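Local coordinates for enoyl-CoA hydratase/carnithine racemase (Magnetospirillum magneticum, PDB 4NEK), which probably shifts the double bond of unsaturated fatty acyl-CoA thioesters from the delta-3 to the delta-2 position, as enoyl-CoA isomerases of the crotonase family do, at residues 73-77 against 78-82; 165-169 against 170-174; 195-198 against 199-202. One frame throughout, in Å; residues are numbered along the deposited sequence.

Contact 1 of 3, residues 73-77 against 78-82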
ATOM      1  N   GLU C  73     -41.596  -8.234 -10.418  1.00 35.87           N
ATOM      2  CA  GLU C  73     -42.363  -7.138 -10.981  1.00 43.13           C
ATOM      3  C   GLU C  73     -41.725  -5.806 -10.611  1.00 38.56           C
ATOM      4  O   GLU C  73     -41.720  -4.885 -11.401  1.00 35.97           O
ATOM      5  CB  GLU C  73     -43.854  -7.229 -10.601  1.00 53.12           C
ATOM      6  CG  GLU C  73     -44.260  -6.980  -9.123  1.00 67.50           C
ATOM      7  CD  GLU C  73     -44.631  -8.291  -8.396  1.00 79.15           C
ATOM      8  OE1 GLU C  73     -43.808  -9.257  -8.427  1.00 84.62           O
ATOM      9  OE2 GLU C  73     -45.747  -8.361  -7.802  1.00 72.77           O
ATOM     10  N   ALA C  74     -41.129  -5.730  -9.434  1.00 37.04           N
ATOM     11  CA  ALA C  74     -40.526  -4.489  -8.933  1.00 35.61           C
ATOM     12  C   ALA C  74     -39.497  -4.763  -7.841  1.00 33.93           C
ATOM     13  O   ALA C  74     -39.552  -5.791  -7.159  1.00 35.53           O
ATOM     14  CB  ALA C  74     -41.607  -3.580  -8.364  1.00 35.42           C
ATOM     15  N   LEU C  75     -38.580  -3.833  -7.643  1.00 34.15           N
ATOM     16  CA  LEU C  75     -37.757  -3.829  -6.455  1.00 33.69           C
ATOM     17  C   LEU C  75     -38.458  -3.035  -5.349  1.00 33.77           C
ATOM     18  O   LEU C  75     -38.473  -3.482  -4.200  1.00 35.99           O
ATOM     19  CB  LEU C  75     -36.360  -3.277  -6.770  1.00 37.60           C
ATOM     20  CG  LEU C  75     -35.421  -3.128  -5.557  1.00 42.83           C
ATOM     21  CD1 LEU C  75     -35.179  -4.463  -4.854  1.00 39.90           C
ATOM     22  CD2 LEU C  75     -34.103  -2.472  -5.941  1.00 43.00           C
ATOM     23  N   SER C  76     -39.051  -1.885  -5.682  1.00 32.72           N
ATOM     24  CA  SER C  76     -39.767  -1.065  -4.678  1.00 35.09           C
ATOM     25  C   SER C  76     -40.828  -1.864  -3.988  1.00 34.92           C
ATOM     26  O   SER C  76     -41.625  -2.541  -4.628  1.00 38.06           O
ATOM     27  CB  SER C  76     -40.445   0.146  -5.313  1.00 36.80           C
ATOM     28  OG  SER C  76     -39.486   0.980  -5.977  1.00 42.04           O
ATOM     29  N   GLY C  77     -40.807  -1.859  -2.671  1.00 37.54           N
ATOM     30  CA  GLY C  77     -41.807  -2.600  -1.912  1.00 36.99           C
ATOM     31  C   GLY C  77     -41.630  -4.117  -1.881  1.00 38.95           C
ATOM     32  O   GLY C  77     -42.352  -4.783  -1.157  1.00 41.68           O
ATOM     33  N   SER C  78     -40.629  -4.674  -2.570  1.00 34.93           N
ATOM     34  CA  SER C  78     -40.377  -6.103  -2.503  1.00 33.71           C
ATOM     35  C   SER C  78     -39.764  -6.580  -1.174  1.00 32.80           C
ATOM     36  O   SER C  78     -39.339  -5.832  -0.305  1.00 29.62           O
ATOM     37  CB  SER C  78     -39.431  -6.513  -3.616  1.00 37.67           C
ATOM     38  OG  SER C  78     -38.118  -6.011  -3.376  1.00 38.19           O
ATOM     39  N   VAL C  79     -39.757  -7.884  -1.030  1.00 32.82           N
ATOM     40  CA  VAL C  79     -39.199  -8.500   0.129  1.00 32.97           C
ATOM     41  C   VAL C  79     -37.662  -8.238   0.172  1.00 33.80           C
ATOM     42  O   VAL C  79     -37.088  -8.089   1.250  1.00 38.46           O
ATOM     43  CB  VAL C  79     -39.605 -10.002   0.165  1.00 31.38           C
ATOM     44  CG1 VAL C  79     -38.838 -10.834  -0.862  1.00 30.89           C
ATOM     45  CG2 VAL C  79     -39.421 -10.579   1.543  1.00 32.04           C
ATOM     46  N   ALA C  80     -37.010  -8.159  -0.975  1.00 30.10           N
ATOM     47  CA  ALA C  80     -35.597  -7.829  -0.986  1.00 29.33           C
ATOM     48  C   ALA C  80     -35.389  -6.421  -0.450  1.00 27.87           C
ATOM     49  O   ALA C  80     -34.494  -6.202   0.327  1.00 27.42           O
ATOM     50  CB  ALA C  80     -35.023  -7.951  -2.390  1.00 27.68           C
ATOM     51  N   ASP C  81     -36.220  -5.494  -0.878  1.00 29.63           N
ATOM     52  CA  ASP C  81     -36.192  -4.142  -0.377  1.00 34.36           C
ATOM     53  C   ASP C  81     -36.402  -4.122   1.149  1.00 33.50           C
ATOM     54  O   ASP C  81     -35.691  -3.440   1.868  1.00 30.89           O
ATOM     55  CB  ASP C  81     -37.283  -3.347  -1.094  1.00 42.14           C
ATOM     56  CG  ASP C  81     -37.286  -1.832  -0.760  1.00 45.18           C
ATOM     57  OD1 ASP C  81     -36.240  -1.225  -0.488  1.00 49.07           O
ATOM     58  OD2 ASP C  81     -38.379  -1.221  -0.862  1.00 59.06           O
ATOM     59  N   ARG C  82     -37.318  -4.937   1.651  1.00 34.97           N
ATOM     60  CA  ARG C  82     -37.559  -4.994   3.098  1.00 37.52           C
ATOM     61  C   ARG C  82     -36.270  -5.421   3.823  1.00 35.72           C
ATOM     62  O   ARG C  82     -35.880  -4.849   4.830  1.00 36.33           O
ATOM     63  CB  ARG C  82     -38.694  -5.965   3.441  1.00 42.93           C
ATOM     64  CG  ARG C  82     -39.660  -5.470   4.544  1.00 54.41           C
ATOM     65  CD  ARG C  82     -40.981  -6.335   4.833  1.00 63.41           C
ATOM     66  NE  ARG C  82     -41.521  -7.090   3.660  1.00 77.74           N
ATOM     67  CZ  ARG C  82     -42.233  -6.574   2.633  1.00 79.96           C
ATOM     68  NH1 ARG C  82     -42.524  -5.270   2.590  1.00 78.73           N
ATOM     69  NH2 ARG C  82     -42.650  -7.369   1.635  1.00 68.65           N
TER
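Leu75 and Ser78 close a type II beta turn that runs straight into a helix N-cap, an example of how a short serine can serve two motifs at once. Gly77 takes the third place of the turn, where its positive phi (75°) suits a glycine. The turn is shut by Ser78 N, which donates to Leu75 O at 3.0 Å from above the carbonyl plane. The same oxygen also accepts from Ser78 OG at 2.7 Å, this donor lying much closer to that plane, so Leu75 O is gripped by backbone and side chain of a single residue.

In Ser78 the hydroxyl sits between its own N and carbonyl carbon (chi1 70°). From there OG can give its proton back to the turn while receiving Asp81 N at 3.2 Å in a nearly straight capping bond to the first turn of helix 79-88. Leu75 brings CD1 alongside this hydroxyl, 3.6 Å from Ser78 OG, and farther on brushes the methyl of Ala80.

Asp81 closes the motif from the helix side. Its carboxylate swings opposite the backbone N (chi1 -174°), which carries OD2 back over the turn to accept from Gly77 N at 3.1 Å, on the anti side and somewhat out of the carboxylate plane. OD1 is occupied by a salt bridge to Arg85, one helical turn on, so both oxygens are held and the group's rotation is probably fixed. Asp227 of the second subunit takes hydrogen bonds from Leu75 N and Ser76 OG, tying the turn to that subunit. The Arg82 chain bends about its CG-CD bond, bringing its guanidinium back along the helix start: Ser78 O lies 4.0 Å above one face toward the rim, and NH1 stands 3.8 Å from Gly77 O.

Contact 2 of 3, residues 165-169 against 170-174; sequences DTAEA and VGLIN
Gly171 N stands well above the flat carbonyl group of Glu168, 66° out of its plane, and bonds Glu168 O at 3.1 Å. Leu172 N, by contrast, meets Ala167 O at 2.9 Å nearly along the C=O axis, though its N-H is bent away from the line. Together these bonds make a Schellman motif, a common way to end an alpha helix, with Gly171 leaving the helix at positive phi. Ile173 N adds a weak bond to Ala167 O, while Val170 N keeps the helical bond to Thr166 O.

Side chains pack across the reversal. Ile173 holds CG1 between its own N and carbonyl carbon (chi1 62°), which lays CD1 against Ala167 CB at 3.9 Å and CG1 beside Glu168 CB at the same distance. Leu172 CB rests 3.4 Å from Ala167 O, next to the doubly used carbonyl. The extended Glu168 reaches outward, where OE2 forms a salt bridge with Arg151 of the third subunit; Arg150 of that subunit is hydrogen-bonded to Gly171 O.

In the fold, the turn carries helix 164-169 into strand 175-176, with Ile173 on Val116 of strand 115-118 and Phe124 of strand 123-125, and Leu172 against Met143 of helix 139-147.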
ATOM      1  N   ASP C 165      -7.818  -7.376  -2.116  1.00 19.19           N
ATOM      2  CA  ASP C 165      -6.932  -6.237  -2.194  1.00 21.39           C
ATOM      3  C   ASP C 165      -7.680  -4.919  -2.288  1.00 22.01           C
ATOM      4  O   ASP C 165      -7.530  -4.012  -1.468  1.00 24.69           O
ATOM      5  CB  ASP C 165      -5.944  -6.400  -3.339  1.00 23.96           C
ATOM      6  CG  ASP C 165      -6.615  -6.671  -4.720  1.00 30.42           C
ATOM      7  OD1 ASP C 165      -7.804  -7.077  -4.832  1.00 27.60           O
ATOM      8  OD2 ASP C 165      -5.925  -6.411  -5.740  1.00 35.78           O
ATOM      9  N   THR C 166      -8.571  -4.840  -3.244  1.00 24.40           N
ATOM     10  CA  THR C 166      -9.335  -3.643  -3.453  1.00 23.14           C
ATOM     11  C   THR C 166     -10.308  -3.459  -2.291  1.00 22.99           C
ATOM     12  O   THR C 166     -10.481  -2.355  -1.801  1.00 22.07           O
ATOM     13  CB  THR C 166     -10.078  -3.753  -4.785  1.00 24.31           C
ATOM     14  OG1 THR C 166      -9.132  -3.950  -5.838  1.00 23.27           O
ATOM     15  CG2 THR C 166     -10.906  -2.514  -5.067  1.00 23.46           C
ATOM     16  N   ALA C 167     -10.939  -4.538  -1.855  1.00 21.36           N
ATOM     17  CA  ALA C 167     -11.981  -4.405  -0.857  1.00 22.34           C
ATOM     18  C   ALA C 167     -11.426  -3.843   0.426  1.00 24.15           C
ATOM     19  O   ALA C 167     -12.048  -2.991   1.058  1.00 22.08           O
ATOM     20  CB  ALA C 167     -12.611  -5.752  -0.570  1.00 25.22           C
ATOM     21  N   GLU C 168     -10.256  -4.321   0.837  1.00 24.33           N
ATOM     22  CA  GLU C 168      -9.655  -3.729   1.989  1.00 25.08           C
ATOM     23  C   GLU C 168      -9.165  -2.316   1.692  1.00 24.88           C
ATOM     24  O   GLU C 168      -9.337  -1.420   2.500  1.00 28.45           O
ATOM     25  CB  GLU C 168      -8.531  -4.573   2.558  1.00 26.64           C
ATOM     26  CG  GLU C 168      -8.011  -3.982   3.860  1.00 30.60           C
ATOM     27  CD  GLU C 168      -7.151  -4.918   4.712  1.00 35.23           C
ATOM     28  OE1 GLU C 168      -6.859  -6.045   4.270  1.00 39.98           O
ATOM     29  OE2 GLU C 168      -6.761  -4.526   5.857  1.00 43.56           O
ATOM     30  N   ALA C 169      -8.562  -2.077   0.550  1.00 23.73           N
ATOM     31  CA  ALA C 169      -8.040  -0.736   0.296  1.00 25.13           C
ATOM     32  C   ALA C 169      -9.154   0.330   0.321  1.00 26.28           C
ATOM     33  O   ALA C 169      -8.937   1.412   0.788  1.00 25.09           O
ATOM     34  CB  ALA C 169      -7.326  -0.701  -1.043  1.00 25.59           C
ATOM     35  N   VAL C 170     -10.341   0.032  -0.179  1.00 24.50           N
ATOM     36  CA  VAL C 170     -11.367   1.039  -0.170  1.00 25.77           C
ATOM     37  C   VAL C 170     -12.238   1.009   1.073  1.00 29.06           C
ATOM     38  O   VAL C 170     -13.201   1.770   1.150  1.00 31.61           O
ATOM     39  CB  VAL C 170     -12.260   0.955  -1.419  1.00 27.34           C
ATOM     40  CG1 VAL C 170     -11.397   0.942  -2.668  1.00 27.05           C
ATOM     41  CG2 VAL C 170     -13.187  -0.264  -1.400  1.00 26.02           C
ATOM     42  N   GLY C 171     -11.924   0.158   2.054  1.00 28.83           N
ATOM     43  CA  GLY C 171     -12.660   0.184   3.311  1.00 27.60           C
ATOM     44  C   GLY C 171     -13.998  -0.555   3.291  1.00 28.38           C
ATOM     45  O   GLY C 171     -14.892  -0.352   4.147  1.00 24.60           O
ATOM     46  N   LEU C 172     -14.120  -1.472   2.355  1.00 28.74           N
ATOM     47  CA  LEU C 172     -15.294  -2.317   2.326  1.00 27.26           C
ATOM     48  C   LEU C 172     -15.210  -3.401   3.372  1.00 25.74           C
ATOM     49  O   LEU C 172     -16.218  -3.871   3.853  1.00 24.80           O
ATOM     50  CB  LEU C 172     -15.445  -2.938   0.949  1.00 27.86           C
ATOM     51  CG  LEU C 172     -16.767  -3.613   0.671  1.00 29.65           C
ATOM     52  CD1 LEU C 172     -17.953  -2.634   0.679  1.00 31.30           C
ATOM     53  CD2 LEU C 172     -16.673  -4.286  -0.678  1.00 30.49           C
ATOM     54  N   ILE C 173     -14.008  -3.830   3.698  1.00 25.68           N
ATOM     55  CA  ILE C 173     -13.824  -4.877   4.727  1.00 24.69           C
ATOM     56  C   ILE C 173     -12.734  -4.404   5.666  1.00 25.38           C
ATOM     57  O   ILE C 173     -11.895  -3.605   5.262  1.00 27.56           O
ATOM     58  CB  ILE C 173     -13.385  -6.248   4.153  1.00 22.13           C
ATOM     59  CG1 ILE C 173     -12.030  -6.141   3.469  1.00 21.75           C
ATOM     60  CG2 ILE C 173     -14.413  -6.760   3.182  1.00 22.69           C
ATOM     61  CD1 ILE C 173     -11.590  -7.446   2.823  1.00 22.73           C
ATOM     62  N   ASN C 174     -12.704  -4.961   6.864  1.00 24.05           N
ATOM     63  CA  ASN C 174     -11.705  -4.610   7.803  1.00 24.01           C
ATOM     64  C   ASN C 174     -10.447  -5.412   7.566  1.00 27.01           C
ATOM     65  O   ASN C 174      -9.355  -4.951   7.915  1.00 35.28           O
ATOM     66  CB  ASN C 174     -12.179  -4.887   9.208  1.00 23.72           C
ATOM     67  CG  ASN C 174     -13.252  -3.935   9.649  1.00 22.88           C
ATOM     68  OD1 ASN C 174     -12.989  -2.946  10.300  1.00 27.84           O
ATOM     69  ND2 ASN C 174     -14.452  -4.217   9.277  1.00 20.64           N
TER

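Contact 3 of 3, residues 195-198 against 199-202; sequences AKPR and SILV
Pro197 O receives Leu201 N at 3.0 Å, and Arg198 O receives Val202 N at the same length; both N-H groups point almost straight at their acceptors. These are the first i to i+4 bonds of helix 198-208, with Pro197 at the N-cap position, where its carbonyl rather than any side-chain group takes part in the helical bonding. The guanidinium of Arg198 turns elsewhere: NH2 is paired with Asp46 in a salt bridge and NH1 is hydrogen-bonded to Val48 O, so the chain, extended to CD and then bent, anchors the helix start to the segment before strand 50-54.

Around this polar frame the packing is apolar. Pro197 CG lies across Ile200 CG1 at 4.0 Å. Arg198 runs beside Val202, pointing the same way, with CG 4.1 Å from Val202 CG2. Leu201, with CG anti to its N (chi1 -167°), turns CD2 to Lys196 CB at 4.0 Å, while the lysine's NZ makes a weak hydrogen bond to Leu158 O of the third subunit.

This short connection joins helix 179-194 to helix 198-208, Pro197 and Ile200 resting on Ala234 of helix 233-243 and Leu201 on Pro93, just ahead of strand 94-98.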
ATOM      1  N   ALA C 195     -19.723  -6.877  24.465  1.00 31.06           N
ATOM      2  CA  ALA C 195     -19.292  -6.550  25.828  1.00 28.04           C
ATOM      3  C   ALA C 195     -19.235  -5.057  26.071  1.00 28.16           C
ATOM      4  O   ALA C 195     -19.054  -4.651  27.184  1.00 31.50           O
ATOM      5  CB  ALA C 195     -17.944  -7.141  26.121  1.00 28.74           C
ATOM      6  N   LYS C 196     -19.413  -4.223  25.056  1.00 28.14           N
ATOM      7  CA  LYS C 196     -19.521  -2.798  25.295  1.00 27.55           C
ATOM      8  C   LYS C 196     -20.903  -2.504  25.885  1.00 28.75           C
ATOM      9  O   LYS C 196     -21.810  -3.321  25.753  1.00 30.46           O
ATOM     10  CB  LYS C 196     -19.437  -2.034  23.986  1.00 27.23           C
ATOM     11  CG  LYS C 196     -18.237  -2.332  23.166  1.00 26.38           C
ATOM     12  CD  LYS C 196     -16.974  -2.260  23.961  1.00 27.21           C
ATOM     13  CE  LYS C 196     -15.813  -2.051  23.001  1.00 27.41           C
ATOM     14  NZ  LYS C 196     -14.568  -2.489  23.625  1.00 26.86           N
ATOM     15  N   PRO C 197     -21.082  -1.320  26.489  1.00 29.00           N
ATOM     16  CA  PRO C 197     -22.415  -0.899  26.941  1.00 31.99           C
ATOM     17  C   PRO C 197     -23.371  -0.598  25.792  1.00 31.08           C
ATOM     18  O   PRO C 197     -23.182   0.385  25.068  1.00 34.51           O
ATOM     19  CB  PRO C 197     -22.127   0.383  27.761  1.00 33.57           C
ATOM     20  CG  PRO C 197     -20.819   0.890  27.255  1.00 32.53           C
ATOM     21  CD  PRO C 197     -20.051  -0.324  26.834  1.00 31.29           C
ATOM     22  N   ARG C 198     -24.392  -1.435  25.637  1.00 31.87           N
ATOM     23  CA  ARG C 198     -25.248  -1.383  24.479  1.00 33.59           C
ATOM     24  C   ARG C 198     -25.829  -0.006  24.201  1.00 31.62           C
ATOM     25  O   ARG C 198     -25.890   0.434  23.046  1.00 33.24           O
ATOM     26  CB  ARG C 198     -26.374  -2.417  24.552  1.00 35.97           C
ATOM     27  CG  ARG C 198     -27.215  -2.398  23.256  1.00 43.78           C
ATOM     28  CD  ARG C 198     -28.272  -3.497  23.157  1.00 46.44           C
ATOM     29  NE  ARG C 198     -29.224  -3.406  24.261  1.00 50.57           N
ATOM     30  CZ  ARG C 198     -30.002  -4.390  24.686  1.00 48.20           C
ATOM     31  NH1 ARG C 198     -30.004  -5.574  24.113  1.00 47.43           N
ATOM     32  NH2 ARG C 198     -30.790  -4.165  25.707  1.00 55.24           N
ATOM     33  N   SER C 199     -26.313   0.663  25.220  1.00 30.49           N
ATOM     34  CA  SER C 199     -27.074   1.888  24.955  1.00 33.05           C
ATOM     35  C   SER C 199     -26.149   2.947  24.400  1.00 31.73           C
ATOM     36  O   SER C 199     -26.540   3.716  23.559  1.00 38.69           O
ATOM     37  CB  SER C 199     -27.742   2.372  26.223  1.00 33.30           C
ATOM     38  OG  SER C 199     -26.752   2.452  27.212  1.00 42.42           O
ATOM     39  N   ILE C 200     -24.916   2.979  24.867  1.00 28.87           N
ATOM     40  CA  ILE C 200     -23.941   3.905  24.323  1.00 29.13           C
ATOM     41  C   ILE C 200     -23.489   3.522  22.928  1.00 28.10           C
ATOM     42  O   ILE C 200     -23.425   4.356  22.022  1.00 29.63           O
ATOM     43  CB  ILE C 200     -22.659   3.940  25.177  1.00 33.64           C
ATOM     44  CG1 ILE C 200     -22.979   4.190  26.670  1.00 35.13           C
ATOM     45  CG2 ILE C 200     -21.710   5.002  24.648  1.00 31.42           C
ATOM     46  CD1 ILE C 200     -23.771   5.454  26.949  1.00 33.75           C
ATOM     47  N   LEU C 201     -23.209   2.247  22.742  1.00 27.13           N
ATOM     48  CA  LEU C 201     -22.749   1.766  21.465  1.00 25.72           C
ATOM     49  C   LEU C 201     -23.716   2.095  20.360  1.00 27.83           C
ATOM     50  O   LEU C 201     -23.332   2.512  19.259  1.00 28.78           O
ATOM     51  CB  LEU C 201     -22.566   0.275  21.505  1.00 26.87           C
ATOM     52  CG  LEU C 201     -21.787  -0.316  20.336  1.00 28.99           C
ATOM     53  CD1 LEU C 201     -20.444   0.347  20.124  1.00 28.73           C
ATOM     54  CD2 LEU C 201     -21.544  -1.798  20.571  1.00 30.68           C
ATOM     55  N   VAL C 202     -24.982   1.910  20.646  1.00 26.37           N
ATOM     56  CA  VAL C 202     -26.031   2.232  19.712  1.00 27.33           C
ATOM     57  C   VAL C 202     -26.039   3.716  19.337  1.00 27.90           C
ATOM     58  O   VAL C 202     -26.286   4.069  18.178  1.00 29.03           O
ATOM     59  CB  VAL C 202     -27.392   1.772  20.326  1.00 27.94           C
ATOM     60  CG1 VAL C 202     -28.582   2.499  19.738  1.00 26.72           C
ATOM     61  CG2 VAL C 202     -27.554   0.268  20.140  1.00 27.90           C
TER

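How the contacts relate
Followed from the N terminus, the three contacts come in series, each a local contact within one continuous stretch; none nests within or crosses another. Contact 1 joins the loop after helix 66-69 to helix 79-88, contact 2 ends helix 164-169 and leads to strand 175-176, the outermost strand on its side of the sheet within this chain, and contact 3 starts helix 198-208 just after helix 179-194. Two are helix beginnings and one a helix end. They do not touch. The centres of contact 1 and contact 2 lie about 29 Å apart. Contact 1 faces the second subunit, whereas contacts 2 and 3 both meet the third.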